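Local coordinates for protein exodeoxyribonuclease III (Methanosarcina mazei, PDB 5J8N) that probably acts on DNA as a metal-dependent repair nuclease, combining 3'-5' exonuclease and abasic-site endonuclease activity, and belongs to the AP/ExoA family, at residues F105-I110 with V147-V152; V224-N229 with V251-E256. The protein carries 3 engineered substitutions. All blocks are in the same frame, centred on the assembly; numbering follows the deposited sequence. Where two conformers were deposited one is given.

Overall arrangement
Both contacts lie in the two-sheet core of the DNase I-like fold, with centres about 9 Å apart. Interaction 1 comes first along the chain and closes before interaction 2 opens. It pairs two parallel strands, 106-111 and 146-149, within one mixed sheet. Interaction 2 packs strand 218-227 of that sheet against strand 251-256 of the other. Strands 146-149 and 218-227 are antiparallel neighbours, so the two contacts touch: I148 O lies 2.8 Å from F225 N, a probable hydrogen bond, and V147 CG1 packs on V224 CG1. Pairing within a sheet thus adjoins packing between sheets, and interaction 1 holds D151, predicted to be catalytic, whose side chain is about 3 Å (nearest atoms) from H248's.

Interaction 1. Residues F105-I110 with V147-V152; sequences FVLLNI and VICGDV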
loop_
_atom_site.group_PDB
_atom_site.type_symbol
_atom_site.label_atom_id
_atom_site.label_comp_id
_atom_site.label_asym_id
_atom_site.label_seq_id
_atom_site.Cartn_x
_atom_site.Cartn_y
_atom_site.Cartn_z
ATOM N N PHE A 105 -4.700 -4.950 -15.893
ATOM C CA PHE A 105 -3.840 -3.941 -15.306
ATOM C C PHE A 105 -2.678 -4.600 -14.620
ATOM O O PHE A 105 -2.733 -5.803 -14.310
ATOM C CB PHE A 105 -4.591 -3.052 -14.274
ATOM C CG PHE A 105 -5.223 -3.825 -13.115
ATOM C CD1 PHE A 105 -6.486 -4.374 -13.278
ATOM C CD2 PHE A 105 -4.548 -4.009 -11.925
ATOM C CE1 PHE A 105 -7.077 -5.092 -12.239
ATOM C CE2 PHE A 105 -5.156 -4.707 -10.858
ATOM C CZ PHE A 105 -6.405 -5.251 -11.017
ATOM N N VAL A 106 -1.662 -3.797 -14.356
ATOM C CA VAL A 106 -0.505 -4.166 -13.550
ATOM C C VAL A 106 -0.712 -3.684 -12.110
ATOM O O VAL A 106 -1.017 -2.494 -11.929
ATOM C CB VAL A 106 0.767 -3.536 -14.099
ATOM C CG1 VAL A 106 1.972 -3.795 -13.194
ATOM C CG2 VAL A 106 1.053 -4.055 -15.552
ATOM N N LEU A 107 -0.522 -4.561 -11.117
ATOM C CA LEU A 107 -0.639 -4.183 -9.724
ATOM C C LEU A 107 0.709 -4.161 -9.038
ATOM O O LEU A 107 1.440 -5.167 -9.063
ATOM C CB LEU A 107 -1.534 -5.159 -9.002
ATOM C CG LEU A 107 -1.704 -4.939 -7.506
ATOM C CD1 LEU A 107 -2.383 -3.584 -7.155
ATOM C CD2 LEU A 107 -2.565 -6.081 -6.899
ATOM N N LEU A 108 1.043 -3.025 -8.446
ATOM C CA LEU A 108 2.272 -2.906 -7.637
ATOM C C LEU A 108 1.859 -2.732 -6.195
ATOM O O LEU A 108 1.172 -1.749 -5.870
ATOM C CB LEU A 108 3.133 -1.703 -8.097
ATOM C CG LEU A 108 3.448 -1.666 -9.617
ATOM C CD1 LEU A 108 4.318 -0.444 -9.906
ATOM C CD2 LEU A 108 4.087 -2.977 -10.123
ATOM N N ASN A 109 2.282 -3.650 -5.339
ATOM C CA ASN A 109 1.981 -3.642 -3.924
ATOM C C ASN A 109 3.255 -3.247 -3.172
ATOM O O ASN A 109 4.259 -3.956 -3.292
ATOM C CB ASN A 109 1.498 -5.036 -3.540
ATOM C CG ASN A 109 1.243 -5.187 -2.039
ATOM O OD1 ASN A 109 1.157 -4.176 -1.346
ATOM N ND2 ASN A 109 1.048 -6.428 -1.553
ATOM N N ILE A 110 3.229 -2.138 -2.465
ATOM C CA ILE A 110 4.473 -1.551 -1.936
ATOM C C ILE A 110 4.390 -1.114 -0.485
ATOM O O ILE A 110 3.411 -0.454 -0.096
ATOM C CB ILE A 110 4.900 -0.326 -2.803
ATOM C CG1 ILE A 110 4.885 -0.702 -4.307
ATOM C CG2 ILE A 110 6.291 0.202 -2.378
ATOM C CD1 ILE A 110 5.219 0.470 -5.223
ATOM N N VAL A 147 -1.986 0.110 -11.222
ATOM C CA VAL A 147 -2.630 0.287 -9.933
ATOM C C VAL A 147 -1.503 0.116 -8.926
ATOM O O VAL A 147 -0.800 -0.910 -8.965
ATOM C CB VAL A 147 -3.727 -0.764 -9.698
ATOM C CG1 VAL A 147 -4.333 -0.606 -8.306
ATOM C CG2 VAL A 147 -4.766 -0.625 -10.724
ATOM N N ILE A 148 -1.307 1.089 -8.046
ATOM C CA ILE A 148 -0.252 1.038 -7.052
ATOM C C ILE A 148 -0.866 1.194 -5.698
ATOM O O ILE A 148 -1.449 2.231 -5.373
ATOM C CB ILE A 148 0.790 2.164 -7.267
ATOM C CG1 ILE A 148 1.360 2.053 -8.695
ATOM C CG2 ILE A 148 1.899 2.074 -6.225
ATOM C CD1 ILE A 148 1.056 3.289 -9.557
ATOM N N CYS A 149 -0.748 0.166 -4.872
ATOM C CA CYS A 149 -1.351 0.313 -3.527
ATOM C C CYS A 149 -0.273 0.107 -2.491
ATOM O O CYS A 149 0.691 -0.674 -2.658
ATOM C CB CYS A 149 -2.478 -0.687 -3.299
ATOM S SG CYS A 149 -2.059 -2.444 -3.444
ATOM N N GLY A 150 -0.520 0.728 -1.339
ATOM C CA GLY A 150 0.299 0.398 -0.186
ATOM C C GLY A 150 0.486 1.583 0.708
ATOM O O GLY A 150 -0.259 2.581 0.690
ATOM N N ASP A 151 1.482 1.425 1.577
ATOM C CA ASP A 151 1.780 2.358 2.655
ATOM C C ASP A 151 2.890 3.242 2.168
ATOM O O ASP A 151 4.047 2.794 2.076
ATOM C CB ASP A 151 2.156 1.547 3.881
ATOM C CG ASP A 151 2.604 2.361 5.034
ATOM O OD1 ASP A 151 2.570 3.600 4.994
ATOM O OD2 ASP A 151 3.018 1.729 6.052
ATOM N N VAL A 152 2.528 4.477 1.837
ATOM C CA VAL A 152 3.491 5.445 1.303
ATOM C C VAL A 152 4.308 6.037 2.456
ATOM O O VAL A 152 5.364 6.635 2.227
ATOM C CB VAL A 152 2.685 6.510 0.529
ATOM C CG1 VAL A 152 3.563 7.663 0.033
ATOM C CG2 VAL A 152 1.967 5.830 -0.642
#
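L107, L108 and N109 pair in parallel with V147, I148 and C149, and I110 with G150: the strand axes approach to 4.8 Å at 15°, and V147 N to V106 O, L108 N to V147 O, C149 N to L108 O and I110 N to C149 O are all 2.9 Å hydrogen bonds. A fifth, D151 N to I110 O, is longer (3.2 Å) and more bent (140° at the hydrogen), where the chain turns a corner at G150. V147 is gripped by both its methyls: CG1, trans to the backbone N (chi1 177°), meets L107 CD1 at 3.7 Å, while CG2 comes obliquely onto F105 CD2 at 3.6 Å. C149 SG, from the next pair on that face, touches L107 CD1 (3.9 Å). On the other face L108 and I148 run side by side, CD1 to CG1 4.1 Å, and I148 CG2 meets I110 CD1 at 3.8 Å. This closes a beta-alpha-beta unit through helix 119-141. The side chains that meet across the pairing are apolar; buried N109 bonds Q37 NE2 through OD1 and T73 OG1 through ND2, on the second sheet; past the corner, D151, predicted to be catalytic, bonds N10 through OD2.

Interaction 2. Residues V224-N229 with V251-E256; sequences VFVSEN and VGLELE
V224 and V226 meet V251 and L253 in side-chain contacts that are all aliphatic, and the flat side chains stand apart from this interface. The F225 ring starts from a CB that points away from strand 251-256; it meets F184 edge-to-face and lies at about 15° to the plane of the Y223 ring, while V152 CG2 packs on its CE2. N229 OD1 takes a 2.6 Å hydrogen bond from S227 OG, while its ND2 bonds K144 O.

L253 CD2 makes two of the three apolar side-chain contacts. L253 CG sits between the backbone N and the carbonyl carbon (chi1 60°), and from there CD2 crosses V224 at a slant, 3.4 Å from V224 CG1 and 3.8 Å from V224 CB. The shorter distance would be tighter than usual carbon packing, but L253 was modelled in two conformers, so this closeness is doubtful. The same CD2 also approaches V226 CG1 at 4.0 Å, so it lies against both valines. Toward the start of strand 251-256, V224 CG2 and V251 CG2 pass each other in opposite directions at 4.1 Å.

The backbones stay apart: the strand axes come no nearer than 8.0 Å and make an angle of 34°, and the closest CA pair, V224 with G252, is 6.7 Å apart. These spacings fit face-to-face packing of the two sheets of the DNase I-like sandwich and exclude strand pairing. The V251 side chain lies about 4 Å (nearest atoms) from that of D222, predicted to be important for catalysis. V224 also rests on V147 and C149 of strand 146-149, V226 and L255 reach V234 of strand 234-239, V251 touches I239 there and S8 of strand 3-10, and behind F225 lies helix 175-186, which carries F184.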
loop_
_atom_site.group_PDB
_atom_site.type_symbol
_atom_site.label_atom_id
_atom_site.label_comp_id
_atom_site.label_asym_id
_atom_site.label_seq_id
_atom_site.Cartn_x
_atom_site.Cartn_y
_atom_site.Cartn_z
ATOM N N VAL A 224 -4.302 4.164 -2.799
ATOM C CA VAL A 224 -4.235 3.414 -4.058
ATOM C C VAL A 224 -4.163 4.451 -5.146
ATOM O O VAL A 224 -5.044 5.312 -5.297
ATOM C CB VAL A 224 -5.407 2.431 -4.296
ATOM C CG1 VAL A 224 -5.125 1.597 -5.535
ATOM C CG2 VAL A 224 -5.640 1.522 -3.071
ATOM N N PHE A 225 -3.100 4.416 -5.940
ATOM C CA PHE A 225 -2.910 5.290 -7.087
ATOM C C PHE A 225 -3.222 4.561 -8.360
ATOM O O PHE A 225 -3.032 3.332 -8.440
ATOM C CB PHE A 225 -1.475 5.796 -7.161
ATOM C CG PHE A 225 -0.987 6.422 -5.886
ATOM C CD1 PHE A 225 -1.336 7.741 -5.569
ATOM C CD2 PHE A 225 -0.220 5.699 -5.029
ATOM C CE1 PHE A 225 -0.864 8.329 -4.370
ATOM C CE2 PHE A 225 0.263 6.269 -3.830
ATOM C CZ PHE A 225 -0.096 7.590 -3.502
ATOM N N VAL A 226 -3.721 5.282 -9.333
ATOM C CA VAL A 226 -3.885 4.687 -10.693
ATOM C C VAL A 226 -3.262 5.604 -11.704
ATOM O O VAL A 226 -3.271 6.832 -11.572
ATOM C CB VAL A 226 -5.355 4.398 -11.053
ATOM C CG1 VAL A 226 -5.955 3.364 -10.048
ATOM C CG2 VAL A 226 -6.211 5.690 -11.126
ATOM N N SER A 227 -2.695 5.021 -12.751
ATOM C CA SER A 227 -2.322 5.831 -13.906
ATOM C C SER A 227 -3.577 6.455 -14.515
ATOM O O SER A 227 -4.685 5.909 -14.419
ATOM C CB SER A 227 -1.581 4.986 -14.935
ATOM O OG SER A 227 -2.297 3.769 -15.178
ATOM N N GLU A 228 -3.400 7.611 -15.131
ATOM C CA GLU A 228 -4.518 8.372 -15.683
ATOM C C GLU A 228 -5.369 7.572 -16.646
ATOM O O GLU A 228 -6.579 7.806 -16.729
ATOM C CB GLU A 228 -3.953 9.637 -16.400
ATOM C CG GLU A 228 -4.933 10.375 -17.305
ATOM C CD GLU A 228 -6.024 11.036 -16.531
ATOM O OE1 GLU A 228 -7.141 11.197 -17.097
ATOM O OE2 GLU A 228 -5.756 11.416 -15.363
ATOM N N ASN A 229 -4.730 6.648 -17.382
ATOM C CA ASN A 229 -5.505 5.852 -18.335
ATOM C C ASN A 229 -6.543 4.935 -17.643
ATOM O O ASN A 229 -7.441 4.443 -18.340
ATOM C CB ASN A 229 -4.610 5.014 -19.256
ATOM C CG ASN A 229 -3.695 4.066 -18.501
ATOM O OD1 ASN A 229 -3.813 3.862 -17.297
ATOM N ND2 ASN A 229 -2.755 3.451 -19.240
ATOM N N VAL A 251 -7.322 0.377 2.999
ATOM C CA VAL A 251 -7.873 1.218 1.958
ATOM C C VAL A 251 -8.190 0.381 0.753
ATOM O O VAL A 251 -7.785 -0.786 0.671
ATOM C CB VAL A 251 -6.869 2.386 1.587
ATOM C CG1 VAL A 251 -6.570 3.248 2.801
ATOM C CG2 VAL A 251 -5.564 1.840 1.007
ATOM N N GLY A 252 -8.988 0.891 -0.165
ATOM C CA GLY A 252 -9.298 0.052 -1.305
ATOM C C GLY A 252 -9.848 0.809 -2.479
ATOM O O GLY A 252 -10.093 2.007 -2.402
ATOM N N LEU A 253 -10.078 0.080 -3.542
ATOM C CA LEU A 253 -10.847 0.681 -4.624
ATOM C C LEU A 253 -11.493 -0.379 -5.467
ATOM O O LEU A 253 -11.175 -1.595 -5.336
ATOM C CB LEU A 253 -10.041 1.637 -5.490
ATOM C CG LEU A 253 -8.833 1.076 -6.221
ATOM C CD1 LEU A 253 -9.202 0.048 -7.292
ATOM C CD2 LEU A 253 -8.115 2.250 -6.931
ATOM N N GLU A 254 -12.443 0.055 -6.290
ATOM C CA GLU A 254 -13.146 -0.833 -7.175
ATOM C C GLU A 254 -12.905 -0.405 -8.598
ATOM O O GLU A 254 -13.026 0.785 -8.889
ATOM C CB GLU A 254 -14.642 -0.839 -6.919
ATOM C CG GLU A 254 -14.938 -1.545 -5.615
ATOM C CD GLU A 254 -16.413 -1.673 -5.416
ATOM O OE1 GLU A 254 -16.966 -0.747 -4.814
ATOM O OE2 GLU A 254 -17.017 -2.657 -5.912
ATOM N N LEU A 255 -12.580 -1.393 -9.436
ATOM C CA LEU A 255 -12.377 -1.186 -10.873
ATOM C C LEU A 255 -13.383 -1.970 -11.676
ATOM O O LEU A 255 -13.794 -3.058 -11.292
ATOM C CB LEU A 255 -10.989 -1.634 -11.314
ATOM C CG LEU A 255 -9.831 -0.896 -10.645
ATOM C CD1 LEU A 255 -8.575 -1.731 -10.747
ATOM C CD2 LEU A 255 -9.603 0.450 -11.305
ATOM N N GLU A 256 -13.758 -1.437 -12.828
ATOM C CA GLU A 256 -14.647 -2.121 -13.729
ATOM C C GLU A 256 -14.075 -1.979 -15.126
ATOM O O GLU A 256 -13.674 -0.862 -15.478
ATOM C CB GLU A 256 -16.048 -1.492 -13.689
ATOM C CG GLU A 256 -17.019 -2.186 -14.569
ATOM C CD GLU A 256 -18.384 -1.518 -14.588
ATOM O OE1 GLU A 256 -19.014 -1.502 -15.655
ATOM O OE2 GLU A 256 -18.829 -1.029 -13.543
#